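Local coordinates for protein ribonucleotide monophosphatase NagD (Escherichia coli, PDB 2C4N) that removes phosphate from ribonucleoside monophosphates, using magnesium, and probably acts on a broad range of other nucleotides and phosphate esters as a HAD-superfamily hydrolase, at residues 5-10 and 194-199. Numbering follows the deposited sequence.
With MG (magnesium ion), chain B.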
ATOM      1  N   ASN A   5     -18.599  20.844 -26.975  1.00 23.31           N
ATOM      2  CA  ASN A   5     -17.141  20.888 -26.842  1.00 21.05           C
ATOM      3  C   ASN A   5     -16.604  19.462 -26.786  1.00 20.26           C
ATOM      4  O   ASN A   5     -17.307  18.542 -26.364  1.00 18.62           O
ATOM      5  CB  ASN A   5     -16.759  21.620 -25.554  1.00 23.26           C
ATOM      6  CG  ASN A   5     -17.479  22.946 -25.401  1.00 24.90           C
ATOM      7  OD1 ASN A   5     -17.067  23.963 -25.961  1.00 25.99           O
ATOM      8  ND2 ASN A   5     -18.569  22.937 -24.642  1.00 26.10           N
ATOM      9  N   VAL A   6     -15.351  19.277 -27.184  1.00 18.57           N
ATOM     10  CA  VAL A   6     -14.771  17.943 -27.186  1.00 17.51           C
ATOM     11  C   VAL A   6     -13.344  17.871 -26.663  1.00 17.51           C
ATOM     12  O   VAL A   6     -12.484  18.635 -27.090  1.00 17.14           O
ATOM     13  CB  VAL A   6     -14.758  17.340 -28.615  1.00 20.03           C
ATOM     14  CG1 VAL A   6     -14.120  15.949 -28.590  1.00 19.18           C
ATOM     15  CG2 VAL A   6     -16.178  17.268 -29.175  1.00 19.25           C
ATOM     16  N   ILE A   7     -13.113  16.958 -25.723  1.00 16.65           N
ATOM     17  CA  ILE A   7     -11.776  16.717 -25.194  1.00 16.44           C
ATOM     18  C   ILE A   7     -11.464  15.325 -25.726  1.00 16.85           C
ATOM     19  O   ILE A   7     -12.211  14.376 -25.470  1.00 18.50           O
ATOM     20  CB  ILE A   7     -11.732  16.659 -23.655  1.00 16.63           C
ATOM     21  CG1 ILE A   7     -12.018  18.039 -23.061  1.00 15.86           C
ATOM     22  CG2 ILE A   7     -10.354  16.176 -23.198  1.00 16.82           C
ATOM     23  CD1 ILE A   7     -12.052  18.043 -21.529  1.00 19.25           C
ATOM     24  N   CYS A   8     -10.384  15.198 -26.483  1.00 15.66           N
ATOM     25  CA  CYS A   8     -10.040  13.903 -27.035  1.00 14.67           C
ATOM     26  C   CYS A   8      -8.633  13.493 -26.658  1.00 15.22           C
ATOM     27  O   CYS A   8      -7.665  14.210 -26.922  1.00 17.09           O
ATOM     28  CB  CYS A   8     -10.180  13.917 -28.560  1.00 17.02           C
ATOM     29  SG  CYS A   8      -9.930  12.305 -29.348  1.00 17.85           S
ATOM     30  N   ASP A   9      -8.527  12.330 -26.031  1.00 14.76           N
ATOM     31  CA  ASP A   9      -7.232  11.811 -25.637  1.00 14.92           C
ATOM     32  C   ASP A   9      -6.423  11.480 -26.892  1.00 15.12           C
ATOM     33  O   ASP A   9      -6.988  11.166 -27.941  1.00 15.55           O
ATOM     34  CB  ASP A   9      -7.412  10.566 -24.780  1.00 16.31           C
ATOM     35  CG  ASP A   9      -6.102   9.934 -24.424  1.00 17.80           C
ATOM     36  OD1 ASP A   9      -5.260  10.617 -23.801  1.00 18.07           O
ATOM     37  OD2 ASP A   9      -5.916   8.761 -24.782  1.00 19.29           O
ATOM     38  N   ILE A  10      -5.102  11.536 -26.782  1.00 14.48           N
ATOM     39  CA  ILE A  10      -4.242  11.277 -27.933  1.00 16.12           C
ATOM     40  C   ILE A  10      -3.800   9.835 -28.148  1.00 14.92           C
ATOM     41  O   ILE A  10      -4.230   9.182 -29.098  1.00 15.75           O
ATOM     42  CB  ILE A  10      -2.987  12.194 -27.878  1.00 18.31           C
ATOM     43  CG1 ILE A  10      -3.423  13.648 -28.087  1.00 17.51           C
ATOM     44  CG2 ILE A  10      -1.960  11.772 -28.934  1.00 15.45           C
ATOM     45  CD1 ILE A  10      -2.320  14.673 -27.877  1.00 17.75           C
ATOM     46  N   GLU A 194     -21.360  20.027 -18.568  1.00 26.88           N
ATOM     47  CA  GLU A 194     -22.617  19.476 -19.081  1.00 29.20           C
ATOM     48  C   GLU A 194     -22.734  19.428 -20.604  1.00 29.07           C
ATOM     49  O   GLU A 194     -23.593  18.725 -21.133  1.00 29.19           O
ATOM     50  CB  GLU A 194     -23.822  20.249 -18.524  1.00 39.44           C
ATOM     51  CG  GLU A 194     -23.670  20.756 -17.099  1.00 42.26           C
ATOM     52  CD  GLU A 194     -22.899  22.054 -17.037  1.00 42.80           C
ATOM     53  OE1 GLU A 194     -23.345  23.036 -17.665  1.00 46.79           O
ATOM     54  OE2 GLU A 194     -21.850  22.101 -16.366  1.00 43.67           O
ATOM     55  N   GLU A 195     -21.898  20.186 -21.309  1.00 26.64           N
ATOM     56  CA  GLU A 195     -21.938  20.185 -22.773  1.00 26.06           C
ATOM     57  C   GLU A 195     -20.615  19.719 -23.365  1.00 24.08           C
ATOM     58  O   GLU A 195     -20.275  20.069 -24.493  1.00 22.80           O
ATOM     59  CB  GLU A 195     -22.265  21.578 -23.324  1.00 44.13           C
ATOM     60  CG  GLU A 195     -23.721  21.987 -23.199  1.00 50.42           C
ATOM     61  CD  GLU A 195     -23.951  22.978 -22.083  1.00 54.33           C
ATOM     62  OE1 GLU A 195     -23.391  24.091 -22.157  1.00 56.72           O
ATOM     63  OE2 GLU A 195     -24.689  22.646 -21.133  1.00 59.20           O
ATOM     64  N   THR A 196     -19.870  18.928 -22.604  1.00 20.69           N
ATOM     65  CA  THR A 196     -18.583  18.445 -23.081  1.00 19.23           C
ATOM     66  C   THR A 196     -18.463  16.940 -22.957  1.00 19.01           C
ATOM     67  O   THR A 196     -18.938  16.339 -21.994  1.00 17.77           O
ATOM     68  CB  THR A 196     -17.427  19.104 -22.307  1.00 20.44           C
ATOM     69  OG1 THR A 196     -17.544  20.529 -22.408  1.00 19.31           O
ATOM     70  CG2 THR A 196     -16.077  18.672 -22.880  1.00 19.65           C
ATOM     71  N   VAL A 197     -17.840  16.335 -23.958  1.00 19.48           N
ATOM     72  CA  VAL A 197     -17.625  14.900 -23.962  1.00 17.60           C
ATOM     73  C   VAL A 197     -16.123  14.687 -24.018  1.00 16.88           C
ATOM     74  O   VAL A 197     -15.390  15.513 -24.563  1.00 17.99           O
ATOM     75  CB  VAL A 197     -18.264  14.233 -25.214  1.00 22.52           C
ATOM     76  CG1 VAL A 197     -17.628  14.789 -26.486  1.00 20.65           C
ATOM     77  CG2 VAL A 197     -18.083  12.720 -25.157  1.00 21.17           C
ATOM     78  N   ILE A 198     -15.658  13.606 -23.414  1.00 17.20           N
ATOM     79  CA  ILE A 198     -14.246  13.286 -23.486  1.00 17.03           C
ATOM     80  C   ILE A 198     -14.167  11.924 -24.146  1.00 15.02           C
ATOM     81  O   ILE A 198     -14.967  11.039 -23.847  1.00 17.51           O
ATOM     82  CB  ILE A 198     -13.560  13.231 -22.094  1.00 15.57           C
ATOM     83  CG1 ILE A 198     -12.111  12.745 -22.265  1.00 15.92           C
ATOM     84  CG2 ILE A 198     -14.332  12.315 -21.146  1.00 14.61           C
ATOM     85  CD1 ILE A 198     -11.252  12.936 -21.031  1.00 16.34           C
ATOM     86  N   VAL A 199     -13.231  11.774 -25.074  1.00 13.90           N
ATOM     87  CA  VAL A 199     -13.031  10.510 -25.771  1.00 14.81           C
ATOM     88  C   VAL A 199     -11.687   9.963 -25.296  1.00 14.30           C
ATOM     89  O   VAL A 199     -10.684  10.674 -25.320  1.00 13.92           O
ATOM     90  CB  VAL A 199     -12.969  10.707 -27.310  1.00 17.07           C
ATOM     91  CG1 VAL A 199     -12.779   9.366 -27.999  1.00 16.63           C
ATOM     92  CG2 VAL A 199     -14.238  11.381 -27.809  1.00 16.76           C
TER
HETATM   93 MG    MG B1251      -4.592   7.091 -24.118  1.00 22.83          MG
HETATM   94  O   HOH W   1     -20.210  24.839 -22.826  1.00 21.87           O
HETATM   95  O   HOH W   2      -5.517   7.192 -21.996  1.00 20.05           O
HETATM   96  O   HOH W   3      -3.392   5.134 -23.683  1.00 21.42           O
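Ile7 bonds through both its N and its O to strand 196-199: Ile7 N donates to Val197 O at 2.9 Å, almost straight at 175°, and Ile7 O accepts from Val199 N while Ile198 CA lies 3.0 Å from the same oxygen in a CA-H...O contact. The N-to-C directions of the two short strands differ by 13°, and Ile7 bonding to Val197 and Val199, on either side of Ile198, is the parallel bridge pattern. At the C-terminal, magnesium-binding end of strand 5-9, Asp9 N donates to Val199 O (2.8 Å), tying down the backbone of the residue that supplies a metal ligand. CG anti to the backbone N (chi1 176°) carries the Asp9 carboxylate clear of Val199, and OD2 binds magnesium at 2.2 Å; OD1 forms a salt bridge with Lys176. Asp11 O and Asp201 OD1 add further ligands, as expected of a HAD site.

At the other end, Glu195 O receives Asn5 N and, weakly, Asn5 ND2 at 3.3 Å; a water accepts from ND2 and donates, weakly, to Glu195 OE1, whose partner oxygen OE2 is hydrogen-bonded to Met1 N. With an alanine here instead of Asn5, Glu195 O would probably lose its weak second donor, and the water its bond to ND2.

On one face, Ile7 CG2 packs 4.0 Å from Ile198 CG1, against helix 180-189; on the reverse, Val6 CG2 meets Val197 CG1. Strands 38-42 and 216-220 flank the pair, placing it centrally in the parallel sheet of the Rossmann-like HAD core.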